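Local atomic coordinates of beta-galactosidase (PDB entry 3OG2), a protein that probably hydrolyses terminal non-reducing beta-D-galactose residues in beta-D-galactosides, as a glycoside hydrolase of family 35. Residues D92-S96 with V835-P839; V232-G236 with T272-L276; S430-I436 with L465-A469; W531-R537 with Y548-R552. All coordinates share one frame; numbering follows the deposited sequence.

Overall arrangement
Contact 1 and contact 2 are buried and both involve the TIM barrel region: contact 1 presses one of its loops against a distant loop, 739 residues away in sequence, while contact 2 lies at one end of two neighbouring barrel strands. Each is bridged by two waters, though contact 1 adds aromatic packing. Contacts 3 and 4 belong to the all-beta part in 377-558, with centres about 20 Å apart, and they touch where Ala469 CB packs on Trp531 CZ2. Contact 3 is partly exposed and almost wholly apolar; contact 4 is buried, with a sulfur-aromatic pair at one end and charged groups at the other. None of the four has a direct hydrogen bond across it.

Contact 1 (D92-S96 with V835-P839); sequences DGIFS and VFRGP
Phe95 drives its ring into the backbone of Phe836-Gly838, joining a loop of the TIM barrel region, just ahead of helix 98-107, to a loop that follows strand 820-824 of an antiparallel sheet. The apolar contacts centre on this ring. Phe95 CE2 lies 3.6 Å from Gly838 CA, and because Gly838 has no side chain the ring can settle against the bare main chain. Phe836 O approaches the same ring obliquely, 3.5 Å from CE2 of Phe95, whereas Arg837 O comes to its edge near the plane. Ile94 works alongside. Its CG1 lies over one face of Phe95, and with CG1 set between the backbone N and the carbonyl carbon (chi1 67°) the extended chain carries CD1 to 3.6 Å from Phe836 O. The other branch, CG2, meets CE1 of Phe836 at 4.1 Å, the two side chains crossing at about a right angle. Phe926 of strand 926-932 packs on Ile94, Phe836 and Arg837, while Leu81 and Leu82 of helix 79-82 lie against Phe95.

Polar links across the contact pass through water. One water donates to both Asp92 O and Val835 O, the first bond being the longer. Arg837 has its polar partners elsewhere: NH1 forms a salt bridge with Asp834, and NH2 bonds to the carbonyls of Pro994 and Asn924. The second water accepts from Ile94 N at 3.0 Å and donates to Phe836 O at 2.7 Å. Its oxygen also sits over the centre of the Phe836 ring, 3.4 Å above the ring plane.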
loop_
_atom_site.group_PDB
_atom_site.type_symbol
_atom_site.label_atom_id
_atom_site.label_comp_id
_atom_site.label_asym_id
_atom_site.label_seq_id
_atom_site.Cartn_x
_atom_site.Cartn_y
_atom_site.Cartn_z
ATOM N N ASP A 92 8.180 1.199 -19.699
ATOM C CA ASP A 92 7.367 0.510 -20.663
ATOM C C ASP A 92 6.715 -0.716 -20.065
ATOM O O ASP A 92 7.184 -1.168 -19.026
ATOM C CB ASP A 92 8.260 0.059 -21.847
ATOM C CG ASP A 92 8.938 1.280 -22.474
ATOM O OD1 ASP A 92 8.261 2.325 -22.701
ATOM O OD2 ASP A 92 10.158 1.188 -22.751
ATOM N N GLY A 93 5.674 -1.250 -20.739
ATOM C CA GLY A 93 5.118 -2.516 -20.249
ATOM C C GLY A 93 4.601 -2.385 -18.835
ATOM O O GLY A 93 3.830 -1.465 -18.508
ATOM N N ILE A 94 5.000 -3.304 -17.962
ATOM C CA ILE A 94 4.483 -3.275 -16.579
ATOM C C ILE A 94 4.973 -2.036 -15.836
ATOM O O ILE A 94 4.452 -1.773 -14.740
ATOM C CB ILE A 94 4.822 -4.557 -15.814
ATOM C CG1 ILE A 94 6.345 -4.677 -15.570
ATOM C CG2 ILE A 94 4.253 -5.765 -16.523
ATOM C CD1 ILE A 94 6.766 -5.962 -14.885
ATOM N N PHE A 95 5.966 -1.316 -16.371
ATOM C CA PHE A 95 6.485 -0.104 -15.719
ATOM C C PHE A 95 5.843 1.171 -16.273
ATOM O O PHE A 95 6.122 2.241 -15.755
ATOM C CB PHE A 95 7.992 -0.020 -15.883
ATOM C CG PHE A 95 8.626 -1.239 -15.204
ATOM C CD1 PHE A 95 8.660 -1.351 -13.825
ATOM C CD2 PHE A 95 9.178 -2.280 -15.949
ATOM C CE1 PHE A 95 9.224 -2.429 -13.178
ATOM C CE2 PHE A 95 9.731 -3.401 -15.310
ATOM C CZ PHE A 95 9.739 -3.472 -13.911
ATOM N N SER A 96 5.028 1.057 -17.321
ATOM C CA SER A 96 4.309 2.248 -17.784
ATOM C C SER A 96 3.262 2.702 -16.792
ATOM O O SER A 96 2.498 1.897 -16.223
ATOM C CB SER A 96 3.591 1.890 -19.087
ATOM O OG SER A 96 2.822 3.001 -19.559
ATOM N N VAL A 835 14.511 -6.919 -19.906
ATOM C CA VAL A 835 13.931 -5.582 -19.949
ATOM C C VAL A 835 12.477 -5.623 -19.556
ATOM O O VAL A 835 11.974 -4.655 -18.993
ATOM C CB VAL A 835 14.093 -5.006 -21.353
ATOM C CG1 VAL A 835 13.353 -3.666 -21.515
ATOM C CG2 VAL A 835 15.588 -4.875 -21.654
ATOM N N PHE A 836 11.765 -6.713 -19.818
ATOM C CA PHE A 836 10.346 -6.753 -19.479
ATOM C C PHE A 836 10.127 -6.752 -17.967
ATOM O O PHE A 836 9.196 -6.088 -17.515
ATOM C CB PHE A 836 9.758 -8.023 -20.098
ATOM C CG PHE A 836 8.234 -8.018 -20.050
ATOM C CD1 PHE A 836 7.537 -8.482 -18.933
ATOM C CD2 PHE A 836 7.496 -7.550 -21.152
ATOM C CE1 PHE A 836 6.169 -8.500 -18.864
ATOM C CE2 PHE A 836 6.104 -7.617 -21.065
ATOM C CZ PHE A 836 5.407 -8.104 -19.957
ATOM N N ARG A 837 10.900 -7.531 -17.230
ATOM C CA ARG A 837 10.655 -7.674 -15.777
ATOM C C ARG A 837 11.490 -6.691 -14.963
ATOM O O ARG A 837 11.249 -6.609 -13.745
ATOM C CB ARG A 837 10.894 -9.125 -15.332
ATOM C CG ARG A 837 9.969 -10.100 -16.096
ATOM C CD ARG A 837 10.065 -11.497 -15.523
ATOM N NE ARG A 837 9.242 -12.491 -16.248
ATOM C CZ ARG A 837 9.519 -12.944 -17.462
ATOM N NH1 ARG A 837 10.555 -12.558 -18.192
ATOM N NH2 ARG A 837 8.718 -13.850 -18.010
ATOM N N GLY A 838 12.391 -5.947 -15.581
ATOM C CA GLY A 838 13.022 -4.823 -14.922
ATOM C C GLY A 838 14.352 -5.158 -14.284
ATOM O O GLY A 838 14.820 -6.301 -14.284
ATOM N N PRO A 839 14.978 -4.108 -13.747
ATOM C CA PRO A 839 16.382 -4.183 -13.367
ATOM C C PRO A 839 16.636 -4.939 -12.057
ATOM O O PRO A 839 17.810 -5.206 -11.795
ATOM C CB PRO A 839 16.800 -2.697 -13.182
ATOM C CG PRO A 839 15.494 -1.970 -12.895
ATOM C CD PRO A 839 14.427 -2.713 -13.672
HETATM O O HOH W 1 9.707 -3.222 -19.522
HETATM O O HOH W 2 7.322 -4.797 -19.014
#

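Contact 2 (V232-G236 with T272-L276); sequences VDIYG and TPFSL
Gly236 and Ser275 run next to each other, CA to CA 4.9 Å, at one end of two neighbouring parallel strands of the TIM barrel, 236-239 and 275-280. Helix 261-268 comes between them in the chain, a beta-alpha-beta crossover. The two segments head in directions 32° apart, and a CA-H...O contact from Gly236 CA to Ser275 O (3.6 Å) lies between them. Just before this they bow apart around Tyr235 and Pro273, making room for water, and near again at Ile234 and Thr272. One water accepts from Thr272 OG1 and donates to both Tyr235 O and Pro273 O; another donates to Tyr235 O and accepts from Ser275 N, so Tyr235 O takes two water protons. Tyr235 N, by contrast, is buried without a partner in the model.

Thr272 reaches across with its methyl, CG2 lying 3.2 Å from Asp233 O, while its hydroxyl is also bonded to Ser269. Ile234 CG2, anti to the backbone N (the CG1 branch has chi1 -61°), points between Pro273 CD and Ser275 OG, 3.6 Å from the latter. Trp28 of strand 26-28 packs against Ile234, Thr272 and Pro273. Galactose-binding Glu278 lies farther along the second strand, its side chain about 9 Å from Gly236. Pro273 O has a second donor besides the water: Ser275 OG, 2.8 Å away and well above the carbonyl plane, 52° out of it.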
loop_
_atom_site.group_PDB
_atom_site.type_symbol
_atom_site.label_atom_id
_atom_site.label_comp_id
_atom_site.label_asym_id
_atom_site.label_seq_id
_atom_site.Cartn_x
_atom_site.Cartn_y
_atom_site.Cartn_z
ATOM N N VAL A 232 6.768 25.292 -1.308
ATOM C CA VAL A 232 5.716 24.717 -2.178
ATOM C C VAL A 232 4.438 25.517 -2.053
ATOM O O VAL A 232 4.353 26.541 -1.360
ATOM C CB VAL A 232 5.490 23.234 -1.838
ATOM C CG1 VAL A 232 6.762 22.412 -2.125
ATOM C CG2 VAL A 232 5.035 23.034 -0.397
ATOM N N ASP A 233 3.384 25.063 -2.751
ATOM C CA ASP A 233 2.124 25.788 -2.759
ATOM C C ASP A 233 1.270 25.486 -1.530
ATOM O O ASP A 233 0.630 26.362 -0.967
ATOM C CB ASP A 233 1.351 25.440 -4.011
ATOM C CG ASP A 233 2.089 25.892 -5.255
ATOM O OD1 ASP A 233 2.574 27.069 -5.277
ATOM O OD2 ASP A 233 2.103 25.147 -6.229
ATOM N N ILE A 234 1.221 24.192 -1.170
ATOM C CA ILE A 234 0.366 23.754 -0.066
ATOM C C ILE A 234 1.270 22.976 0.888
ATOM O O ILE A 234 1.916 21.993 0.478
ATOM C CB ILE A 234 -0.809 22.870 -0.544
ATOM C CG1 ILE A 234 -1.708 23.650 -1.507
ATOM C CG2 ILE A 234 -1.506 22.246 0.642
ATOM C CD1 ILE A 234 -2.793 22.785 -2.175
ATOM N N TYR A 235 1.337 23.391 2.145
ATOM C CA TYR A 235 2.149 22.694 3.124
ATOM C C TYR A 235 1.427 21.424 3.583
ATOM O O TYR A 235 0.275 21.527 4.059
ATOM C CB TYR A 235 2.391 23.617 4.345
ATOM C CG TYR A 235 3.173 22.906 5.416
ATOM C CD1 TYR A 235 4.548 22.658 5.287
ATOM C CD2 TYR A 235 2.506 22.458 6.591
ATOM C CE1 TYR A 235 5.289 21.990 6.265
ATOM C CE2 TYR A 235 3.272 21.799 7.556
ATOM C CZ TYR A 235 4.626 21.574 7.396
ATOM O OH TYR A 235 5.330 20.930 8.402
ATOM N N GLY A 236 2.069 20.291 3.466
ATOM C CA GLY A 236 1.509 19.017 3.937
ATOM C C GLY A 236 2.465 18.416 4.992
ATOM O O GLY A 236 3.658 18.688 4.964
ATOM N N THR A 272 -3.349 27.818 3.593
ATOM C CA THR A 272 -3.568 26.652 2.720
ATOM C C THR A 272 -4.304 25.573 3.483
ATOM O O THR A 272 -4.372 25.589 4.722
ATOM C CB THR A 272 -2.225 26.150 2.137
ATOM O OG1 THR A 272 -1.301 25.813 3.188
ATOM C CG2 THR A 272 -1.532 27.194 1.285
ATOM N N PRO A 273 -4.907 24.628 2.780
ATOM C CA PRO A 273 -5.737 23.646 3.493
ATOM C C PRO A 273 -4.950 22.755 4.405
ATOM O O PRO A 273 -3.861 22.316 4.054
ATOM C CB PRO A 273 -6.308 22.831 2.315
ATOM C CG PRO A 273 -6.230 23.705 1.111
ATOM C CD PRO A 273 -4.947 24.496 1.311
ATOM N N PHE A 274 -5.529 22.430 5.548
ATOM C CA PHE A 274 -4.861 21.452 6.426
ATOM C C PHE A 274 -4.798 20.094 5.725
ATOM O O PHE A 274 -5.812 19.504 5.378
ATOM C CB PHE A 274 -5.560 21.382 7.772
ATOM C CG PHE A 274 -4.942 20.329 8.701
ATOM C CD1 PHE A 274 -3.581 20.096 8.769
ATOM C CD2 PHE A 274 -5.836 19.574 9.485
ATOM C CE1 PHE A 274 -3.085 19.050 9.583
ATOM C CE2 PHE A 274 -5.331 18.563 10.289
ATOM C CZ PHE A 274 -3.963 18.310 10.343
ATOM N N SER A 275 -3.548 19.652 5.499
ATOM C CA SER A 275 -3.270 18.491 4.657
ATOM C C SER A 275 -2.387 17.458 5.334
ATOM O O SER A 275 -1.280 17.776 5.751
ATOM C CB SER A 275 -2.534 18.976 3.405
ATOM O OG SER A 275 -3.319 19.933 2.676
ATOM N N LEU A 276 -2.914 16.243 5.440
ATOM C CA LEU A 276 -2.179 15.102 5.948
ATOM C C LEU A 276 -1.884 14.246 4.706
ATOM O O LEU A 276 -2.728 13.493 4.228
ATOM C CB LEU A 276 -2.966 14.300 6.991
ATOM C CG LEU A 276 -3.169 15.076 8.297
ATOM C CD1 LEU A 276 -4.135 14.309 9.207
ATOM C CD2 LEU A 276 -1.828 15.319 8.995
HETATM O O HOH W 3 -0.879 20.504 6.416
HETATM O O HOH W 4 -1.547 23.471 4.464
#

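Contact 3 (S430-I436 with L465-A469); sequences SAGDLTI and LYSTA
Tyr466 offers one face of its ring to Ile436, whose CD1 stands 3.9 Å from the ring centroid and 18° off the normal, a CH-pi contact displaced toward the CG side. The ring rises toward strand 434-436 because CG is tucked between the backbone N and the carbonyl carbon (chi1 57°). The two side chains lie antiparallel, and the other branch of Ile436 also touches the ring: CG2 is 3.7 Å from Tyr466 CE1. Leu434 comes obliquely to the same ring, its CD1 4.0 Å from Tyr466 CE2 and the side chains crossing at about a right angle. The phenol oxygen itself reaches Glu494 OE2, a bond that helps fix how the ring sits.

On one side of the tyrosine Ile436 CG2 meets the methyl of Thr468, CG2 to CG2 at 3.5 Å, while Thr468 OG1 turns to His493 and the backbone N of Glu494. On the other, Leu465 spreads its two methyls: CD2 goes to Leu434 CD1, and CD1 touches both Ala431 CB and Ser430 OG, 3.5 Å from the hydroxyl, which bonds to Asp456. This end is the more exposed one.

The whole is apolar sheet-against-sheet packing within domain 2 of this family 35 beta-galactosidase: edge strand 434-436 of a small three-stranded antiparallel sheet laid over strand 462-467 of a larger one.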
loop_
_atom_site.group_PDB
_atom_site.type_symbol
_atom_site.label_atom_id
_atom_site.label_comp_id
_atom_site.label_asym_id
_atom_site.label_seq_id
_atom_site.Cartn_x
_atom_site.Cartn_y
_atom_site.Cartn_z
ATOM N N SER A 430 -29.516 26.612 15.461
ATOM C CA SER A 430 -30.337 27.751 15.036
ATOM C C SER A 430 -31.589 27.934 15.880
ATOM O O SER A 430 -32.202 29.004 15.842
ATOM C CB SER A 430 -30.795 27.570 13.590
ATOM O OG SER A 430 -31.543 26.336 13.471
ATOM N N ALA A 431 -31.987 26.935 16.669
ATOM C CA ALA A 431 -33.102 27.149 17.572
ATOM C C ALA A 431 -32.630 27.407 19.005
ATOM O O ALA A 431 -33.472 27.381 19.899
ATOM C CB ALA A 431 -34.038 25.940 17.457
ATOM N N GLY A 432 -31.337 27.633 19.239
ATOM C CA GLY A 432 -30.726 27.879 20.534
ATOM C C GLY A 432 -30.013 26.635 21.032
ATOM O O GLY A 432 -29.899 25.611 20.351
ATOM N N ASP A 433 -29.477 26.705 22.253
ATOM C CA ASP A 433 -28.711 25.580 22.780
ATOM C C ASP A 433 -29.629 24.479 23.294
ATOM O O ASP A 433 -30.570 24.785 24.045
ATOM C CB ASP A 433 -27.876 26.012 23.965
ATOM C CG ASP A 433 -26.826 27.046 23.642
ATOM O OD1 ASP A 433 -26.350 27.103 22.476
ATOM O OD2 ASP A 433 -26.485 27.786 24.589
ATOM N N LEU A 434 -29.410 23.258 22.907
ATOM C CA LEU A 434 -30.298 22.187 23.380
ATOM C C LEU A 434 -29.553 21.044 24.047
ATOM O O LEU A 434 -28.552 20.600 23.497
ATOM C CB LEU A 434 -31.069 21.583 22.209
ATOM C CG LEU A 434 -31.931 22.556 21.426
ATOM C CD1 LEU A 434 -32.484 21.868 20.196
ATOM C CD2 LEU A 434 -33.001 23.096 22.350
ATOM N N THR A 435 -30.042 20.522 25.139
ATOM C CA THR A 435 -29.539 19.290 25.731
ATOM C C THR A 435 -30.273 18.139 25.023
ATOM O O THR A 435 -31.528 18.092 25.002
ATOM C CB THR A 435 -29.670 19.211 27.257
ATOM O OG1 THR A 435 -28.820 20.199 27.873
ATOM C CG2 THR A 435 -29.192 17.844 27.732
ATOM N N ILE A 436 -29.438 17.283 24.471
ATOM C CA ILE A 436 -29.962 16.203 23.641
ATOM C C ILE A 436 -29.488 14.899 24.248
ATOM O O ILE A 436 -28.282 14.826 24.608
ATOM C CB ILE A 436 -29.374 16.392 22.227
ATOM C CG1 ILE A 436 -29.878 17.694 21.566
ATOM C CG2 ILE A 436 -29.659 15.178 21.353
ATOM C CD1 ILE A 436 -28.809 18.235 20.633
ATOM N N LEU A 465 -32.018 19.699 12.341
ATOM C CA LEU A 465 -31.676 20.632 13.423
ATOM C C LEU A 465 -30.555 20.034 14.240
ATOM O O LEU A 465 -29.613 20.759 14.606
ATOM C CB LEU A 465 -32.946 20.869 14.218
ATOM C CG LEU A 465 -32.721 21.824 15.400
ATOM C CD1 LEU A 465 -32.474 23.219 14.845
ATOM C CD2 LEU A 465 -33.915 21.789 16.347
ATOM N N TYR A 466 -30.612 18.716 14.489
ATOM C CA TYR A 466 -29.441 18.034 15.061
ATOM C C TYR A 466 -29.565 16.553 14.732
ATOM O O TYR A 466 -30.676 16.069 14.474
ATOM C CB TYR A 466 -29.285 18.247 16.563
ATOM C CG TYR A 466 -30.507 17.801 17.361
ATOM C CD1 TYR A 466 -30.687 16.490 17.773
ATOM C CD2 TYR A 466 -31.495 18.738 17.712
ATOM C CE1 TYR A 466 -31.800 16.064 18.515
ATOM C CE2 TYR A 466 -32.612 18.319 18.437
ATOM C CZ TYR A 466 -32.748 17.006 18.834
ATOM O OH TYR A 466 -33.904 16.684 19.531
ATOM N N SER A 467 -28.447 15.873 14.838
ATOM C CA SER A 467 -28.497 14.409 14.900
ATOM C C SER A 467 -27.354 13.886 15.746
ATOM O O SER A 467 -26.205 14.362 15.560
ATOM C CB SER A 467 -28.374 13.820 13.491
ATOM O OG SER A 467 -28.385 12.386 13.578
ATOM N N THR A 468 -27.647 12.941 16.629
ATOM C CA THR A 468 -26.594 12.261 17.349
ATOM C C THR A 468 -26.136 11.058 16.532
ATOM O O THR A 468 -24.942 10.693 16.547
ATOM C CB THR A 468 -27.029 11.791 18.739
ATOM O OG1 THR A 468 -28.056 10.793 18.603
ATOM C CG2 THR A 468 -27.668 12.931 19.545
ATOM N N ALA A 469 -27.045 10.447 15.774
ATOM C CA ALA A 469 -26.594 9.345 14.916
ATOM C C ALA A 469 -25.745 9.861 13.779
ATOM O O ALA A 469 -25.945 10.997 13.319
ATOM C CB ALA A 469 -27.868 8.679 14.354
#

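Contact 4 (W531-R537 with Y548-R552); sequences WTASSAR and YMVDR
Met549 lies over one face of Trp531, a Met-aromatic contact that packs strand 545-551 of one sheet of this all-beta region on strand 527-532 of another. Met549 SD stands 3.8 Å from the centroid of the five-membered ring of Trp531, 12° off the normal, and Met549 CB 3.5 Å from that of the six-membered ring in a CH-pi contact. CG sits over the bond the two rings share, where the chain crosses from one ring to the other, and a bend turns its end away. Val550 O meets the edge of the indole in its plane, near CH2.

Arg537 lies beside Val550 and Tyr548, pointing the same way as both. Its CD is 3.6 Å from Val550 CG1, and Tyr548 CD2 sits over one face of the guanidinium, whose plane is turned 73° from the ring. Arg537 CA also makes a CA-H...O contact to Met549 O. Asp551 CG lies only 3.3 Å from Ser534 O.

The next shell holds these groups. Glu613 and Glu513 form salt bridges with Arg537 NH1 and NE, Tyr558 bonds to NH1 as well, and Asp640 takes the Tyr548 hydroxyl. Asp551, the N-cap of helix 552-555, bonds to Ser554. A water accepts from Asp551 N and lies 2.8 Å from Ser534 O, to which it can donate, though other acceptors compete. The loop is pinned by an ST turn, Ala536 N donating to Ser534 OG at 3.0 Å and 154°.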
loop_
_atom_site.group_PDB
_atom_site.type_symbol
_atom_site.label_atom_id
_atom_site.label_comp_id
_atom_site.label_asym_id
_atom_site.label_seq_id
_atom_site.Cartn_x
_atom_site.Cartn_y
_atom_site.Cartn_z
ATOM N N TRP A 531 -34.446 6.539 18.448
ATOM C CA TRP A 531 -34.467 5.151 18.058
ATOM C C TRP A 531 -33.260 4.496 18.716
ATOM O O TRP A 531 -32.273 5.203 19.001
ATOM C CB TRP A 531 -34.410 5.030 16.537
ATOM C CG TRP A 531 -33.287 5.847 15.887
ATOM C CD1 TRP A 531 -33.023 7.182 15.749
ATOM C CD2 TRP A 531 -32.158 5.270 15.219
ATOM N NE1 TRP A 531 -31.838 7.414 15.048
ATOM C CE2 TRP A 531 -31.270 6.289 14.700
ATOM C CE3 TRP A 531 -31.821 3.893 14.992
ATOM C CZ2 TRP A 531 -30.098 6.026 13.999
ATOM C CZ3 TRP A 531 -30.671 3.677 14.308
ATOM C CH2 TRP A 531 -29.852 4.677 13.828
ATOM N N THR A 532 -33.343 3.201 18.938
ATOM C CA THR A 532 -32.185 2.474 19.452
ATOM C C THR A 532 -31.682 1.542 18.367
ATOM O O THR A 532 -32.455 0.721 17.863
ATOM C CB THR A 532 -32.576 1.681 20.721
ATOM O OG1 THR A 532 -32.924 2.632 21.739
ATOM C CG2 THR A 532 -31.391 0.878 21.230
ATOM N N ALA A 533 -30.426 1.713 17.967
ATOM C CA ALA A 533 -29.920 0.957 16.820
ATOM C C ALA A 533 -29.859 -0.532 17.130
ATOM O O ALA A 533 -29.550 -0.993 18.235
ATOM C CB ALA A 533 -28.553 1.532 16.488
ATOM N N SER A 534 -30.188 -1.305 16.073
ATOM C CA SER A 534 -30.204 -2.758 16.217
ATOM C C SER A 534 -30.112 -3.338 14.836
ATOM O O SER A 534 -30.064 -2.600 13.866
ATOM C CB SER A 534 -31.473 -3.269 16.913
ATOM O OG SER A 534 -32.584 -3.180 16.011
ATOM N N SER A 535 -30.136 -4.667 14.734
ATOM C CA SER A 535 -30.081 -5.258 13.389
ATOM C C SER A 535 -31.373 -5.074 12.635
ATOM O O SER A 535 -31.437 -5.411 11.445
ATOM C CB SER A 535 -29.755 -6.745 13.536
ATOM O OG SER A 535 -30.779 -7.292 14.338
ATOM N N ALA A 536 -32.410 -4.562 13.306
ATOM C CA ALA A 536 -33.675 -4.294 12.633
ATOM C C ALA A 536 -33.759 -2.851 12.156
ATOM O O ALA A 536 -33.821 -1.926 12.969
ATOM C CB ALA A 536 -34.829 -4.584 13.577
ATOM N N ARG A 537 -33.772 -2.620 10.852
ATOM C CA ARG A 537 -33.811 -1.269 10.348
ATOM C C ARG A 537 -35.122 -0.573 10.706
ATOM O O ARG A 537 -36.200 -1.187 10.714
ATOM C CB ARG A 537 -33.674 -1.355 8.799
ATOM C CG ARG A 537 -33.728 0.011 8.154
ATOM C CD ARG A 537 -33.277 0.009 6.694
ATOM N NE ARG A 537 -34.380 -0.580 5.884
ATOM C CZ ARG A 537 -34.203 -0.843 4.586
ATOM N NH1 ARG A 537 -33.033 -0.611 3.965
ATOM N NH2 ARG A 537 -35.177 -1.354 3.865
ATOM N N TYR A 548 -33.666 6.224 6.701
ATOM C CA TYR A 548 -33.343 4.826 6.997
ATOM C C TYR A 548 -32.407 4.829 8.169
ATOM O O TYR A 548 -31.330 5.464 8.099
ATOM C CB TYR A 548 -32.680 4.185 5.786
ATOM C CG TYR A 548 -33.547 4.100 4.556
ATOM C CD1 TYR A 548 -33.808 5.235 3.781
ATOM C CD2 TYR A 548 -34.120 2.916 4.120
ATOM C CE1 TYR A 548 -34.594 5.185 2.652
ATOM C CE2 TYR A 548 -34.923 2.858 2.977
ATOM C CZ TYR A 548 -35.171 3.998 2.245
ATOM O OH TYR A 548 -35.940 3.951 1.093
ATOM N N MET A 549 -32.784 4.163 9.264
ATOM C CA MET A 549 -32.039 4.168 10.524
ATOM C C MET A 549 -31.494 2.768 10.751
ATOM O O MET A 549 -32.320 1.864 10.995
ATOM C CB MET A 549 -32.971 4.588 11.640
ATOM C CG MET A 549 -33.323 6.093 11.586
ATOM S SD MET A 549 -34.838 6.426 12.534
ATOM C CE MET A 549 -36.027 6.167 11.232
ATOM N N VAL A 550 -30.194 2.571 10.694
ATOM C CA VAL A 550 -29.621 1.244 10.760
ATOM C C VAL A 550 -28.530 1.161 11.831
ATOM O O VAL A 550 -28.060 2.185 12.337
ATOM C CB VAL A 550 -29.023 0.832 9.392
ATOM C CG1 VAL A 550 -30.136 0.769 8.345
ATOM C CG2 VAL A 550 -27.904 1.771 8.948
ATOM N N ASP A 551 -28.118 -0.082 12.153
ATOM C CA ASP A 551 -26.933 -0.169 13.010
ATOM C C ASP A 551 -25.699 -0.148 12.130
ATOM O O ASP A 551 -25.687 -0.291 10.889
ATOM C CB ASP A 551 -27.006 -1.377 13.917
ATOM C CG ASP A 551 -26.868 -2.703 13.211
ATOM O OD1 ASP A 551 -27.057 -2.780 11.973
ATOM O OD2 ASP A 551 -26.634 -3.685 13.953
ATOM N N ARG A 552 -24.546 0.035 12.795
ATOM C CA ARG A 552 -23.270 0.147 12.078
ATOM C C ARG A 552 -22.994 -1.057 11.220
ATOM O O ARG A 552 -22.547 -0.939 10.084
ATOM C CB ARG A 552 -22.133 0.259 13.119
ATOM C CG ARG A 552 -20.800 0.415 12.425
ATOM C CD ARG A 552 -19.647 0.221 13.436
ATOM N NE ARG A 552 -19.561 1.320 14.399
ATOM C CZ ARG A 552 -19.817 1.369 15.686
ATOM N NH1 ARG A 552 -20.231 0.305 16.421
ATOM N NH2 ARG A 552 -19.638 2.536 16.279
HETATM O O HOH W 5 -30.322 -1.844 11.227
#